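Local coordinates for glycoside hydrolase family 43 (Halothermothrix orenii, PDB 4QQS), which hydrolyses glycosidic bonds as a thermostable family-43 glycoside hydrolase with alpha-L-arabinofuranosidase activity, and probably takes part in breaking down xylan, at residues Y27-A31 with P106-F110; Y140-S146 with W191-P197; I155-Q161 with P174-P180. All blocks are in the same frame, centred on the assembly; numbering follows the deposited sequence.

Contact 1: Y27-A31 with P106-F110; sequences YYLYA and PLGPF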
loop_
_atom_site.group_PDB
_atom_site.type_symbol
_atom_site.label_atom_id
_atom_site.label_comp_id
_atom_site.label_asym_id
_atom_site.label_seq_id
_atom_site.Cartn_x
_atom_site.Cartn_y
_atom_site.Cartn_z
ATOM N N TYR A 27 -13.957 3.430 -9.069
ATOM C CA TYR A 27 -12.852 3.256 -8.147
ATOM C C TYR A 27 -13.251 2.331 -7.025
ATOM O O TYR A 27 -14.338 2.446 -6.471
ATOM C CB TYR A 27 -12.435 4.601 -7.566
ATOM C CG TYR A 27 -11.945 5.581 -8.599
ATOM C CD1 TYR A 27 -12.822 6.429 -9.252
ATOM C CD2 TYR A 27 -10.602 5.642 -8.934
ATOM C CE1 TYR A 27 -12.378 7.331 -10.201
ATOM C CE2 TYR A 27 -10.133 6.543 -9.871
ATOM C CZ TYR A 27 -11.032 7.384 -10.512
ATOM O OH TYR A 27 -10.618 8.308 -11.450
ATOM N N TYR A 28 -12.324 1.446 -6.681
ATOM C CA TYR A 28 -12.518 0.455 -5.629
ATOM C C TYR A 28 -11.397 0.606 -4.624
ATOM O O TYR A 28 -10.225 0.502 -4.981
ATOM C CB TYR A 28 -12.535 -0.961 -6.212
ATOM C CG TYR A 28 -13.619 -1.094 -7.244
ATOM C CD1 TYR A 28 -14.917 -1.395 -6.869
ATOM C CD2 TYR A 28 -13.365 -0.865 -8.591
ATOM C CE1 TYR A 28 -15.926 -1.493 -7.800
ATOM C CE2 TYR A 28 -14.370 -0.946 -9.536
ATOM C CZ TYR A 28 -15.654 -1.266 -9.140
ATOM O OH TYR A 28 -16.660 -1.359 -10.089
ATOM N N LEU A 29 -11.777 0.903 -3.387
ATOM C CA LEU A 29 -10.858 1.058 -2.285
ATOM C C LEU A 29 -10.927 -0.173 -1.407
ATOM O O LEU A 29 -12.002 -0.559 -0.966
ATOM C CB LEU A 29 -11.262 2.290 -1.471
ATOM C CG LEU A 29 -10.719 2.411 -0.040
ATOM C CD1 LEU A 29 -9.286 2.759 -0.128
ATOM C CD2 LEU A 29 -11.460 3.445 0.768
ATOM N N TYR A 30 -9.771 -0.775 -1.152
ATOM C CA TYR A 30 -9.624 -1.914 -0.260
ATOM C C TYR A 30 -8.680 -1.467 0.842
ATOM O O TYR A 30 -7.716 -0.764 0.566
ATOM C CB TYR A 30 -9.027 -3.117 -1.000
ATOM C CG TYR A 30 -9.719 -3.466 -2.299
ATOM C CD1 TYR A 30 -9.384 -2.822 -3.478
ATOM C CD2 TYR A 30 -10.714 -4.429 -2.350
ATOM C CE1 TYR A 30 -10.002 -3.122 -4.667
ATOM C CE2 TYR A 30 -11.342 -4.742 -3.549
ATOM C CZ TYR A 30 -10.976 -4.074 -4.704
ATOM O OH TYR A 30 -11.568 -4.339 -5.914
ATOM N N ALA A 31 -8.918 -1.867 2.083
ATOM C CA ALA A 31 -8.095 -1.398 3.187
ATOM C C ALA A 31 -8.038 -2.412 4.302
ATOM O O ALA A 31 -8.930 -3.254 4.447
ATOM C CB ALA A 31 -8.630 -0.067 3.733
ATOM N N PRO A 106 -14.652 -6.796 -9.094
ATOM C CA PRO A 106 -13.887 -6.039 -8.094
ATOM C C PRO A 106 -14.512 -6.059 -6.704
ATOM O O PRO A 106 -13.816 -5.827 -5.725
ATOM C CB PRO A 106 -13.875 -4.617 -8.663
ATOM C CG PRO A 106 -15.061 -4.561 -9.554
ATOM C CD PRO A 106 -15.163 -5.923 -10.164
ATOM N N LEU A 107 -15.809 -6.325 -6.600
ATOM C CA LEU A 107 -16.468 -6.368 -5.292
ATOM C C LEU A 107 -16.436 -7.746 -4.647
ATOM O O LEU A 107 -16.944 -7.923 -3.536
ATOM C CB LEU A 107 -17.912 -5.880 -5.409
ATOM C CG LEU A 107 -18.059 -4.436 -5.889
ATOM C CD1 LEU A 107 -19.528 -4.095 -6.026
ATOM C CD2 LEU A 107 -17.359 -3.440 -4.954
ATOM N N GLY A 108 -15.840 -8.720 -5.329
ATOM C CA GLY A 108 -15.718 -10.053 -4.780
ATOM C C GLY A 108 -16.915 -10.934 -5.092
ATOM O O GLY A 108 -17.755 -10.581 -5.920
ATOM N N PRO A 109 -17.005 -12.095 -4.435
ATOM C CA PRO A 109 -16.069 -12.568 -3.415
ATOM C C PRO A 109 -14.741 -13.016 -4.007
ATOM O O PRO A 109 -14.702 -13.701 -5.026
ATOM C CB PRO A 109 -16.804 -13.756 -2.793
ATOM C CG PRO A 109 -17.673 -14.269 -3.884
ATOM C CD PRO A 109 -18.096 -13.060 -4.660
ATOM N N PHE A 110 -13.654 -12.626 -3.355
ATOM C CA PHE A 110 -12.342 -13.130 -3.706
ATOM C C PHE A 110 -12.132 -14.497 -3.059
ATOM O O PHE A 110 -12.501 -14.718 -1.897
ATOM C CB PHE A 110 -11.249 -12.147 -3.268
ATOM C CG PHE A 110 -11.109 -10.962 -4.185
ATOM C CD1 PHE A 110 -12.013 -9.912 -4.148
ATOM C CD2 PHE A 110 -10.080 -10.900 -5.109
ATOM C CE1 PHE A 110 -11.887 -8.835 -5.013
ATOM C CE2 PHE A 110 -9.949 -9.825 -5.958
ATOM C CZ PHE A 110 -10.854 -8.799 -5.912
#
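The hydroxyl of Y30 donates to the backbone carbonyl of P106, OH to O 2.7 Å, the one hydrogen bond between strand and loop. The carbonyl oxygen sits at the edge of the Y30 ring, close to its plane, while the hydroxyl is tilted 22° from the P106 carbonyl plane. Two residues back on the same side of the strand, Y28 offers its ring face to the proline: P106 CB stands almost exactly on the ring normal, 3.6 Å from the Y28 centroid, a CH-pi contact. P106 CG leans toward the phenol end, 3.4 Å from Y28 CZ. L107 comes in at the ring edge, its CD2 3.7 Å from Y28 CD1. Both tyrosines have CG anti to the carbonyl carbon (chi1 -58° in Y28, -50° in Y30), which sends both rings out together toward the loop. An alanine in place of Y28 is likely to open a gap beneath the P106 ring and leave L107 CD2 without its aromatic neighbour. F83 and M85 of strand 82-90 pack around P106, Y30 and F110. This is blade-to-blade packing in a five-bladed beta-propeller: the second strand of one blade meets the loop before the last strand of the next.

Contact 2: Y140-S146 with W191-P197; sequences YYVKDCS and WQWNEGP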
loop_
_atom_site.group_PDB
_atom_site.type_symbol
_atom_site.label_atom_id
_atom_site.label_comp_id
_atom_site.label_asym_id
_atom_site.label_seq_id
_atom_site.Cartn_x
_atom_site.Cartn_y
_atom_site.Cartn_z
ATOM N N TYR A 140 6.799 -6.681 -4.762
ATOM C CA TYR A 140 7.534 -5.962 -3.727
ATOM C C TYR A 140 6.856 -6.325 -2.420
ATOM O O TYR A 140 5.644 -6.345 -2.351
ATOM C CB TYR A 140 7.446 -4.440 -3.984
ATOM C CG TYR A 140 8.117 -4.041 -5.264
ATOM C CD1 TYR A 140 7.459 -4.129 -6.481
ATOM C CD2 TYR A 140 9.427 -3.614 -5.272
ATOM C CE1 TYR A 140 8.105 -3.826 -7.669
ATOM C CE2 TYR A 140 10.080 -3.290 -6.452
ATOM C CZ TYR A 140 9.415 -3.404 -7.656
ATOM O OH TYR A 140 10.015 -3.137 -8.853
ATOM N N TYR A 141 7.632 -6.641 -1.392
ATOM C CA TYR A 141 7.038 -7.074 -0.140
ATOM C C TYR A 141 7.979 -6.778 1.011
ATOM O O TYR A 141 9.155 -6.503 0.815
ATOM C CB TYR A 141 6.686 -8.564 -0.194
ATOM C CG TYR A 141 7.860 -9.469 -0.496
ATOM C CD1 TYR A 141 8.626 -10.008 0.514
ATOM C CD2 TYR A 141 8.214 -9.777 -1.802
ATOM C CE1 TYR A 141 9.698 -10.841 0.239
ATOM C CE2 TYR A 141 9.293 -10.604 -2.087
ATOM C CZ TYR A 141 10.026 -11.139 -1.062
ATOM O OH TYR A 141 11.113 -11.964 -1.296
ATOM N N VAL A 142 7.441 -6.849 2.219
ATOM C CA VAL A 142 8.177 -6.500 3.418
ATOM C C VAL A 142 8.526 -7.750 4.217
ATOM O O VAL A 142 7.660 -8.568 4.526
ATOM C CB VAL A 142 7.356 -5.548 4.301
ATOM C CG1 VAL A 142 8.033 -5.302 5.633
ATOM C CG2 VAL A 142 7.138 -4.222 3.562
ATOM N N LYS A 143 9.811 -7.873 4.545
ATOM C CA LYS A 143 10.300 -8.821 5.546
ATOM C C LYS A 143 10.188 -8.089 6.876
ATOM O O LYS A 143 10.932 -7.168 7.150
ATOM C CB LYS A 143 11.740 -9.222 5.214
ATOM C CG LYS A 143 12.299 -10.371 6.035
ATOM C CD LYS A 143 13.734 -10.722 5.599
ATOM C CE LYS A 143 14.196 -12.031 6.203
ATOM N NZ LYS A 143 15.619 -12.319 5.992
ATOM N N ASP A 144 9.150 -8.459 7.634
ATOM C CA ASP A 144 8.665 -7.643 8.733
ATOM C C ASP A 144 9.562 -7.662 9.968
ATOM O O ASP A 144 10.082 -8.705 10.376
ATOM C CB ASP A 144 7.260 -8.111 9.110
ATOM C CG ASP A 144 6.600 -7.222 10.145
ATOM O OD1 ASP A 144 6.211 -6.090 9.794
ATOM O OD2 ASP A 144 6.466 -7.680 11.301
ATOM N N CYS A 145 9.705 -6.486 10.575
ATOM C CA CYS A 145 10.485 -6.284 11.793
ATOM C C CYS A 145 10.178 -7.252 12.931
ATOM O O CYS A 145 11.073 -7.520 13.727
ATOM C CB CYS A 145 10.292 -4.848 12.280
ATOM S SG CYS A 145 8.600 -4.419 12.655
ATOM N N SER A 146 8.955 -7.777 13.011
ATOM C CA SER A 146 8.593 -8.673 14.101
ATOM C C SER A 146 9.552 -9.842 14.207
ATOM O O SER A 146 9.809 -10.294 15.312
ATOM C CB SER A 146 7.161 -9.191 13.928
ATOM O OG SER A 146 6.986 -9.875 12.704
ATOM N N TRP A 191 13.526 -0.088 16.696
ATOM C CA TRP A 191 12.620 -0.628 15.691
ATOM C C TRP A 191 12.625 0.366 14.546
ATOM O O TRP A 191 12.500 1.579 14.780
ATOM C CB TRP A 191 11.206 -0.765 16.277
ATOM C CG TRP A 191 11.096 -1.870 17.275
ATOM C CD1 TRP A 191 11.586 -1.879 18.548
ATOM C CD2 TRP A 191 10.464 -3.140 17.078
ATOM N NE1 TRP A 191 11.316 -3.083 19.146
ATOM C CE2 TRP A 191 10.630 -3.879 18.267
ATOM C CE3 TRP A 191 9.779 -3.727 16.013
ATOM C CZ2 TRP A 191 10.142 -5.182 18.415
ATOM C CZ3 TRP A 191 9.296 -5.011 16.165
ATOM C CH2 TRP A 191 9.487 -5.726 17.347
ATOM N N GLN A 192 12.742 -0.133 13.317
ATOM C CA GLN A 192 12.854 0.721 12.131
ATOM C C GLN A 192 12.073 0.109 10.987
ATOM O O GLN A 192 12.059 -1.115 10.817
ATOM C CB GLN A 192 14.318 0.880 11.713
ATOM C CG GLN A 192 15.202 1.462 12.804
ATOM C CD GLN A 192 16.628 1.638 12.382
ATOM O OE1 GLN A 192 16.935 1.670 11.193
ATOM N NE2 GLN A 192 17.508 1.805 13.364
ATOM N N TRP A 193 11.426 0.957 10.194
ATOM C CA TRP A 193 10.557 0.491 9.125
ATOM C C TRP A 193 10.784 1.158 7.783
ATOM O O TRP A 193 10.835 2.385 7.693
ATOM C CB TRP A 193 9.086 0.771 9.462
ATOM C CG TRP A 193 8.555 0.126 10.685
ATOM C CD1 TRP A 193 7.847 -1.021 10.766
ATOM C CD2 TRP A 193 8.652 0.641 12.030
ATOM N NE1 TRP A 193 7.489 -1.252 12.074
ATOM C CE2 TRP A 193 7.983 -0.250 12.870
ATOM C CE3 TRP A 193 9.244 1.786 12.591
ATOM C CZ2 TRP A 193 7.899 -0.049 14.253
ATOM C CZ3 TRP A 193 9.152 1.992 13.945
ATOM C CH2 TRP A 193 8.496 1.075 14.761
ATOM N N ASN A 194 10.840 0.330 6.740
ATOM C CA ASN A 194 10.429 0.734 5.396
ATOM C C ASN A 194 9.331 -0.255 5.012
ATOM O O ASN A 194 9.569 -1.475 4.996
ATOM C CB ASN A 194 11.548 0.638 4.349
ATOM C CG ASN A 194 12.591 1.764 4.376
ATOM O OD1 ASN A 194 13.534 1.702 3.592
ATOM N ND2 ASN A 194 12.439 2.772 5.229
ATOM N N GLU A 195 8.139 0.257 4.720
ATOM C CA GLU A 195 7.021 -0.629 4.431
ATOM C C GLU A 195 6.083 0.024 3.430
ATOM O O GLU A 195 6.337 1.111 2.931
ATOM C CB GLU A 195 6.322 -1.084 5.721
ATOM C CG GLU A 195 5.664 0.048 6.479
ATOM C CD GLU A 195 5.053 -0.367 7.826
ATOM O OE1 GLU A 195 5.150 -1.543 8.227
ATOM O OE2 GLU A 195 4.450 0.505 8.488
ATOM N N GLY A 196 5.016 -0.674 3.086
ATOM C CA GLY A 196 4.055 -0.114 2.158
ATOM C C GLY A 196 4.567 0.327 0.796
ATOM O O GLY A 196 4.214 1.412 0.326
ATOM N N PRO A 197 5.340 -0.514 0.101
ATOM C CA PRO A 197 5.787 -0.125 -1.246
ATOM C C PRO A 197 4.640 0.038 -2.240
ATOM O O PRO A 197 3.678 -0.734 -2.213
ATOM C CB PRO A 197 6.685 -1.293 -1.671
ATOM C CG PRO A 197 6.178 -2.465 -0.873
ATOM C CD PRO A 197 5.788 -1.870 0.466
HETATM O O HOH W 1 6.676 -3.765 8.360
HETATM O O HOH W 2 5.540 -3.972 11.739
#
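Two indole rings receive the sulfur of C145 differently: W191 meets SG at the edge of its six-membered ring, in plane, with CE3 3.6 Å away, whereas W193 takes it obliquely, SG lying 3.4 Å from NE1. Both are Cys sulfur-aromatic contacts, made just past the end of strand 140-143 of the beta-propeller. That strand and 191-197 run roughly antiparallel, 148° between their directions, but are not direct neighbours: strand 153-162 hydrogen-bonds to both. C145 SG stands between its own backbone N and carbonyl carbon (chi1 60°), a rotation that brings it up against both tryptophans. H154 stacks on W191. Further along, V142 sets CG2 against the backbone of E195, 3.7 Å from its CA, and the CB of Y140 rests on P197 CG. The valine contact lies at the root of E195, the predicted proton donor. OE2 of its carboxylate bonds to Y220 from outside the contact, and D126, predicted to tune and orient the donor, lies beside it and accepts from the backbone N of G196. D144 closes an Asx turn, OD2 receiving S146 N from above the carboxylate plane and S146 OG on its anti lone pair. OD1, the other oxygen, accepts from two waters. One donates both to D144 OD1, at 2.8 Å, and to E195 OE1, at 2.7 Å, bridging two carboxylates whose nearest oxygens stand 4.9 Å apart.

Contact 3: I155-Q161 with P174-P180; sequences ISQIYVQ and PVLAIQP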
loop_
_atom_site.group_PDB
_atom_site.type_symbol
_atom_site.label_atom_id
_atom_site.label_comp_id
_atom_site.label_asym_id
_atom_site.label_seq_id
_atom_site.Cartn_x
_atom_site.Cartn_y
_atom_site.Cartn_z
ATOM N N ILE A 155 13.879 -4.678 12.156
ATOM C CA ILE A 155 13.879 -3.849 10.961
ATOM C C ILE A 155 13.009 -4.440 9.866
ATOM O O ILE A 155 13.142 -5.619 9.521
ATOM C CB ILE A 155 15.343 -3.608 10.476
ATOM C CG1 ILE A 155 15.402 -2.607 9.327
ATOM C CG2 ILE A 155 16.054 -4.905 10.144
ATOM C CD1 ILE A 155 16.806 -2.037 9.110
ATOM N N SER A 156 12.101 -3.618 9.343
ATOM C CA SER A 156 11.320 -3.980 8.170
ATOM C C SER A 156 12.044 -3.536 6.913
ATOM O O SER A 156 12.375 -2.357 6.761
ATOM C CB SER A 156 9.921 -3.371 8.222
ATOM O OG SER A 156 9.128 -4.029 9.195
ATOM N N GLN A 157 12.320 -4.498 6.037
ATOM C CA GLN A 157 13.008 -4.286 4.765
ATOM C C GLN A 157 12.071 -4.606 3.609
ATOM O O GLN A 157 11.246 -5.516 3.725
ATOM C CB GLN A 157 14.198 -5.239 4.648
ATOM C CG GLN A 157 15.217 -5.190 5.761
ATOM C CD GLN A 157 16.232 -6.299 5.570
ATOM O OE1 GLN A 157 15.869 -7.473 5.562
ATOM N NE2 GLN A 157 17.489 -5.937 5.345
ATOM N N ILE A 158 12.215 -3.883 2.498
ATOM C CA ILE A 158 11.462 -4.187 1.290
ATOM C C ILE A 158 12.326 -4.960 0.309
ATOM O O ILE A 158 13.413 -4.502 -0.040
ATOM C CB ILE A 158 10.908 -2.906 0.645
ATOM C CG1 ILE A 158 9.883 -2.251 1.577
ATOM C CG2 ILE A 158 10.277 -3.198 -0.719
ATOM C CD1 ILE A 158 9.549 -0.804 1.229
ATOM N N TYR A 159 11.822 -6.124 -0.095
ATOM C CA TYR A 159 12.425 -6.982 -1.095
ATOM C C TYR A 159 11.584 -6.957 -2.361
ATOM O O TYR A 159 10.407 -6.610 -2.343
ATOM C CB TYR A 159 12.530 -8.425 -0.567
ATOM C CG TYR A 159 13.602 -8.600 0.471
ATOM C CD1 TYR A 159 13.369 -8.270 1.803
ATOM C CD2 TYR A 159 14.860 -9.072 0.127
ATOM C CE1 TYR A 159 14.342 -8.392 2.763
ATOM C CE2 TYR A 159 15.854 -9.203 1.090
ATOM C CZ TYR A 159 15.586 -8.860 2.400
ATOM O OH TYR A 159 16.577 -8.990 3.344
ATOM N N VAL A 160 12.205 -7.369 -3.458
ATOM C CA VAL A 160 11.521 -7.536 -4.727
ATOM C C VAL A 160 11.945 -8.840 -5.375
ATOM O O VAL A 160 13.105 -9.250 -5.295
ATOM C CB VAL A 160 11.776 -6.338 -5.687
ATOM C CG1 VAL A 160 13.262 -6.111 -5.940
ATOM C CG2 VAL A 160 11.020 -6.507 -7.001
ATOM N N GLN A 161 10.984 -9.495 -6.018
ATOM C CA GLN A 161 11.270 -10.582 -6.945
ATOM C C GLN A 161 10.377 -10.475 -8.162
ATOM O O GLN A 161 9.216 -10.084 -8.083
ATOM C CB GLN A 161 11.055 -11.952 -6.285
ATOM C CG GLN A 161 12.134 -12.277 -5.272
ATOM C CD GLN A 161 11.887 -13.547 -4.510
ATOM O OE1 GLN A 161 11.302 -13.529 -3.419
ATOM N NE2 GLN A 161 12.334 -14.666 -5.065
ATOM N N PRO A 174 15.464 -13.590 -3.383
ATOM C CA PRO A 174 14.952 -12.261 -3.033
ATOM C C PRO A 174 16.030 -11.206 -3.216
ATOM O O PRO A 174 17.184 -11.432 -2.868
ATOM C CB PRO A 174 14.575 -12.406 -1.558
ATOM C CG PRO A 174 14.358 -13.877 -1.367
ATOM C CD PRO A 174 15.376 -14.523 -2.250
ATOM N N VAL A 175 15.644 -10.059 -3.770
ATOM C CA VAL A 175 16.558 -8.954 -3.941
ATOM C C VAL A 175 16.163 -7.857 -2.948
ATOM O O VAL A 175 15.033 -7.378 -2.977
ATOM C CB VAL A 175 16.505 -8.403 -5.386
ATOM C CG1 VAL A 175 17.483 -7.250 -5.554
ATOM C CG2 VAL A 175 16.807 -9.493 -6.385
ATOM N N LEU A 176 17.069 -7.470 -2.053
ATOM C CA LEU A 176 16.797 -6.346 -1.171
ATOM C C LEU A 176 16.650 -5.084 -2.010
ATOM O O LEU A 176 17.529 -4.770 -2.808
ATOM C CB LEU A 176 17.931 -6.187 -0.150
ATOM C CG LEU A 176 17.780 -5.012 0.805
ATOM C CD1 LEU A 176 16.528 -5.126 1.675
ATOM C CD2 LEU A 176 19.034 -4.893 1.666
ATOM N N ALA A 177 15.534 -4.388 -1.840
ATOM C CA ALA A 177 15.298 -3.130 -2.539
ATOM C C ALA A 177 15.750 -1.966 -1.670
ATOM O O ALA A 177 16.719 -1.286 -2.008
ATOM C CB ALA A 177 13.844 -2.996 -2.943
ATOM N N ILE A 178 15.091 -1.770 -0.528
ATOM C CA ILE A 178 15.424 -0.688 0.390
ATOM C C ILE A 178 15.211 -1.136 1.823
ATOM O O ILE A 178 14.397 -2.011 2.114
ATOM C CB ILE A 178 14.630 0.609 0.122
ATOM C CG1 ILE A 178 13.126 0.382 0.218
ATOM C CG2 ILE A 178 15.018 1.210 -1.212
ATOM C CD1 ILE A 178 12.306 1.675 0.175
ATOM N N GLN A 179 15.952 -0.500 2.722
ATOM C CA GLN A 179 15.759 -0.661 4.154
ATOM C C GLN A 179 16.081 0.674 4.805
ATOM O O GLN A 179 16.764 1.511 4.208
ATOM C CB GLN A 179 16.655 -1.762 4.723
ATOM C CG GLN A 179 18.125 -1.426 4.656
ATOM C CD GLN A 179 19.000 -2.544 5.153
ATOM O OE1 GLN A 179 18.581 -3.367 5.960
ATOM N NE2 GLN A 179 20.226 -2.591 4.658
ATOM N N PRO A 180 15.611 0.900 6.040
ATOM C CA PRO A 180 15.890 2.174 6.702
ATOM C C PRO A 180 17.359 2.574 6.611
ATOM O O PRO A 180 18.256 1.793 6.958
ATOM C CB PRO A 180 15.420 1.915 8.137
ATOM C CG PRO A 180 14.237 1.008 7.926
ATOM C CD PRO A 180 14.656 0.083 6.814
#
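I158 and I178 form the tight, buried part of this contact, running alongside each other in the same direction with CD1 to CD1 3.9 Å. The backbone bonds are concentrated here: I158 N donates to I178 O, and I158 O accepts from two successive amides, A177 N at 2.8 Å and I178 N at 3.2 Å. Two residues facing one make a classic beta bulge, and the register slips by one between I158 and Y159. Beyond it the strands pair again through reciprocal bonds between V160 and V175, whose side chains share a face with the two isoleucines. M208 and Y210 of strand 205-212 pack on I178 from outside the pair.

The solvent side is looser, with L176 and P174 exposed and Y159 and Q179 partly so. L176 extends CD1 over one face of the Y159 ring, not above its centre but nearer the ring atoms, 4.1 Å from the centroid, while P174 touches Y159 CD2 obliquely through CB. L176 swings CG away from its own nitrogen (chi1 178°), which lays CD1 across both Y159 and Q157 CB. Buried Q157 follows Q179 closely, its NE2 giving a 2.9 Å bond to OE1 of Q179 from above the carbonyl plane, the amides 40° apart. Q157 OE1 in turn accepts from Y159 OH at 2.8 Å, and N148 is a second donor to it. The whole is an antiparallel strand pair with a classic bulge, in which short strand 175-178 flanks strand 153-162 of the propeller.

Contacts 2 and 3 form one continuous region, their centres about 8 Å apart, because strand 153-162 lies beside both strand 137-143 and strand 191-202. They join directly through Y141 OH to Q161 OE1, 2.6 Å, a probable hydrogen bond, and through N194, which packs on Q179 and P180. Contact 1 is separate, on the opposite side of the chain's centre, its centre about 24 Å from that of contact 2 and about 27 Å from that of contact 3. The predicted catalytic groups relate them: E195 belongs to contact 2, the S156 side chain of contact 3 is about 5 Å from that of E195, and the Y30 side chain of contact 1 is about 9 Å from that of D17, the predicted proton acceptor.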